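Local coordinates for pesticidal crystal protein CRY4AA (Bacillus thuringiensis, PDB 2C9K) that kills mosquito larvae by binding to midgut epithelial cells and promoting their colloid-osmotic lysis, acting as a pore-forming crystal toxin, at residues 60-65 with 132-137. Sequence-based numbering, arbitrary orientation.
Sequences KEIAST and CDYYNI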
ATOM      1  N   LYS A  60      12.713  13.912 -16.884  1.00 43.99           N
ATOM      2  CA  LYS A  60      13.935  13.636 -17.638  1.00 45.70           C
ATOM      3  C   LYS A  60      13.438  13.267 -19.031  1.00 47.81           C
ATOM      4  O   LYS A  60      12.251  12.985 -19.201  1.00 47.51           O
ATOM      5  CB  LYS A  60      14.716  12.474 -17.020  1.00 45.06           C
ATOM      6  CG  LYS A  60      16.008  12.138 -17.746  1.00 43.85           C
ATOM      7  CD  LYS A  60      16.898  11.226 -16.905  1.00 44.78           C
ATOM      8  CE  LYS A  60      18.264  11.018 -17.552  1.00 43.65           C
ATOM      9  NZ  LYS A  60      19.222  10.347 -16.623  1.00 44.50           N
ATOM     10  N   GLU A  61      14.314  13.243 -20.029  1.00 49.42           N
ATOM     11  CA  GLU A  61      13.818  12.945 -21.364  1.00 51.44           C
ATOM     12  C   GLU A  61      14.438  11.843 -22.212  1.00 51.10           C
ATOM     13  O   GLU A  61      15.607  11.476 -22.054  1.00 50.32           O
ATOM     14  CB  GLU A  61      13.800  14.233 -22.180  1.00 53.45           C
ATOM     15  CG  GLU A  61      13.117  15.374 -21.464  1.00 58.70           C
ATOM     16  CD  GLU A  61      12.514  16.379 -22.418  1.00 61.97           C
ATOM     17  OE1 GLU A  61      11.475  16.056 -23.044  1.00 64.26           O
ATOM     18  OE2 GLU A  61      13.083  17.485 -22.547  1.00 63.40           O
ATOM     19  N   ILE A  62      13.597  11.326 -23.108  1.00 50.39           N
ATOM     20  CA  ILE A  62      13.948  10.299 -24.083  1.00 50.24           C
ATOM     21  C   ILE A  62      12.958  10.425 -25.236  1.00 49.10           C
ATOM     22  O   ILE A  62      11.846  10.930 -25.061  1.00 48.08           O
ATOM     23  CB  ILE A  62      13.853   8.854 -23.529  1.00 51.78           C
ATOM     24  CG1 ILE A  62      12.398   8.492 -23.222  1.00 52.29           C
ATOM     25  CG2 ILE A  62      14.757   8.705 -22.312  1.00 52.30           C
ATOM     26  CD1 ILE A  62      12.200   7.022 -22.932  1.00 51.76           C
ATOM     27  N   ALA A  63      13.370   9.967 -26.411  1.00 48.54           N
ATOM     28  CA  ALA A  63      12.529  10.036 -27.598  1.00 47.12           C
ATOM     29  C   ALA A  63      11.190   9.347 -27.374  1.00 46.30           C
ATOM     30  O   ALA A  63      11.127   8.203 -26.926  1.00 45.76           O
ATOM     31  CB  ALA A  63      13.250   9.409 -28.782  1.00 46.42           C
ATOM     32  N   SER A  64      10.118  10.055 -27.696  1.00 45.56           N
ATOM     33  CA  SER A  64       8.778   9.525 -27.537  1.00 45.77           C
ATOM     34  C   SER A  64       8.533   8.239 -28.329  1.00 45.83           C
ATOM     35  O   SER A  64       7.498   7.591 -28.164  1.00 45.81           O
ATOM     36  CB  SER A  64       7.755  10.596 -27.930  1.00 46.41           C
ATOM     37  OG  SER A  64       8.204  11.348 -29.044  1.00 46.62           O
ATOM     38  N   THR A  65       9.478   7.867 -29.187  1.00 46.22           N
ATOM     39  CA  THR A  65       9.337   6.645 -29.976  1.00 45.44           C
ATOM     40  C   THR A  65       9.454   5.436 -29.050  1.00 44.98           C
ATOM     41  O   THR A  65       8.907   4.372 -29.327  1.00 44.61           O
ATOM     42  CB  THR A  65      10.419   6.545 -31.074  1.00 44.22           C
ATOM     43  OG1 THR A  65      11.719   6.601 -30.477  1.00 44.68           O
ATOM     44  CG2 THR A  65      10.278   7.680 -32.056  1.00 44.02           C
ATOM     45  N   CYS A 132      19.060   3.590 -20.108  1.00 56.59           N
ATOM     46  CA  CYS A 132      18.237   2.395 -20.224  1.00 54.74           C
ATOM     47  C   CYS A 132      17.563   2.163 -18.877  1.00 53.52           C
ATOM     48  O   CYS A 132      16.441   1.658 -18.811  1.00 54.34           O
ATOM     49  CB  CYS A 132      19.088   1.177 -20.601  1.00 53.96           C
ATOM     50  SG  CYS A 132      18.144  -0.382 -20.666  1.00 53.61           S
ATOM     51  N   ASP A 133      18.258   2.535 -17.806  1.00 51.12           N
ATOM     52  CA  ASP A 133      17.716   2.385 -16.462  1.00 48.93           C
ATOM     53  C   ASP A 133      16.539   3.330 -16.296  1.00 46.63           C
ATOM     54  O   ASP A 133      15.546   2.993 -15.661  1.00 46.40           O
ATOM     55  CB  ASP A 133      18.783   2.705 -15.414  1.00 50.06           C
ATOM     56  CG  ASP A 133      19.717   1.540 -15.162  1.00 52.81           C
ATOM     57  OD1 ASP A 133      19.282   0.551 -14.532  1.00 53.41           O
ATOM     58  OD2 ASP A 133      20.884   1.608 -15.601  1.00 54.71           O
ATOM     59  N   TYR A 134      16.660   4.516 -16.880  1.00 44.20           N
ATOM     60  CA  TYR A 134      15.608   5.518 -16.798  1.00 41.01           C
ATOM     61  C   TYR A 134      14.389   5.077 -17.592  1.00 39.34           C
ATOM     62  O   TYR A 134      13.258   5.324 -17.181  1.00 39.11           O
ATOM     63  CB  TYR A 134      16.116   6.864 -17.321  1.00 41.26           C
ATOM     64  CG  TYR A 134      15.044   7.927 -17.398  1.00 41.68           C
ATOM     65  CD1 TYR A 134      14.338   8.321 -16.258  1.00 42.06           C
ATOM     66  CD2 TYR A 134      14.720   8.527 -18.612  1.00 39.01           C
ATOM     67  CE1 TYR A 134      13.335   9.285 -16.335  1.00 39.24           C
ATOM     68  CE2 TYR A 134      13.724   9.487 -18.694  1.00 37.87           C
ATOM     69  CZ  TYR A 134      13.037   9.860 -17.556  1.00 37.92           C
ATOM     70  OH  TYR A 134      12.053  10.817 -17.640  1.00 37.35           O
ATOM     71  N   TYR A 135      14.625   4.428 -18.729  1.00 37.88           N
ATOM     72  CA  TYR A 135      13.538   3.942 -19.577  1.00 36.22           C
ATOM     73  C   TYR A 135      12.750   2.825 -18.892  1.00 35.31           C
ATOM     74  O   TYR A 135      11.534   2.729 -19.051  1.00 34.12           O
ATOM     75  CB  TYR A 135      14.080   3.426 -20.921  1.00 35.01           C
ATOM     76  CG  TYR A 135      13.125   2.478 -21.629  1.00 34.52           C
ATOM     77  CD1 TYR A 135      12.067   2.955 -22.399  1.00 33.35           C
ATOM     78  CD2 TYR A 135      13.252   1.095 -21.476  1.00 34.33           C
ATOM     79  CE1 TYR A 135      11.160   2.075 -22.997  1.00 32.70           C
ATOM     80  CE2 TYR A 135      12.355   0.215 -22.064  1.00 32.79           C
ATOM     81  CZ  TYR A 135      11.313   0.707 -22.822  1.00 33.06           C
ATOM     82  OH  TYR A 135      10.433  -0.179 -23.403  1.00 31.31           O
ATOM     83  N   ASN A 136      13.441   1.976 -18.139  1.00 35.26           N
ATOM     84  CA  ASN A 136      12.767   0.876 -17.472  1.00 35.94           C
ATOM     85  C   ASN A 136      12.034   1.265 -16.207  1.00 34.97           C
ATOM     86  O   ASN A 136      11.062   0.616 -15.840  1.00 35.97           O
ATOM     87  CB  ASN A 136      13.744  -0.255 -17.191  1.00 37.97           C
ATOM     88  CG  ASN A 136      13.911  -1.166 -18.385  1.00 40.45           C
ATOM     89  OD1 ASN A 136      12.975  -1.867 -18.782  1.00 40.03           O
ATOM     90  ND2 ASN A 136      15.099  -1.153 -18.978  1.00 41.94           N
ATOM     91  N   ILE A 137      12.482   2.311 -15.530  1.00 33.46           N
ATOM     92  CA  ILE A 137      11.766   2.731 -14.341  1.00 33.30           C
ATOM     93  C   ILE A 137      10.555   3.516 -14.845  1.00 34.15           C
ATOM     94  O   ILE A 137       9.528   3.611 -14.173  1.00 35.48           O
ATOM     95  CB  ILE A 137      12.598   3.658 -13.439  1.00 31.80           C
ATOM     96  CG1 ILE A 137      12.665   5.047 -14.044  1.00 31.48           C
ATOM     97  CG2 ILE A 137      13.986   3.109 -13.253  1.00 29.43           C
ATOM     98  CD1 ILE A 137      12.894   6.091 -13.019  1.00 36.22           C
TER
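Over one face of the Tyr134 ring runs the aliphatic chain of Lys60, and Ile62 CG2 approaches the edge of the ring roughly level with it; Ile62 CD1 meets the edge of the Tyr135 ring in turn. All this lies in the N-terminal helical bundle of a three-domain delta-endotoxin, the part associated with pore formation in this family. Residues 60-63, most of the extended link between helix 46-58 and helix 64-74, pack here against the short helix 129-137.

The geometry fits a CH-pi contact: Lys60 CD stands 3.7 Å from the Tyr134 ring centroid, only 8° off the normal. With CG anti to the backbone N (chi1 -179°) and the chain extended beyond it, Lys60 passes from the hydroxyl end of the ring back toward its CG, antiparallel to the tyrosine side chain. Ile62 CG2 comes to the edge, 3.7 Å from Tyr134 CD2, while the other branch puts CD1 4.1 Å from Tyr135 CD1. Tyr135 OH itself hydrogen-bonds to Leu121 O of helix 103-123, and the disulfide from Cys132 to Cys125 ties helix 129-137 to the loop before it. Lys55 and Ile58 of helix 46-58 and Leu207 of helix 183-208 pack on Tyr134 as well.

Tyr134 OH donates to Lys60 O at 2.7 Å, approaching from above the carbonyl plane with a C=O...O angle of 100°.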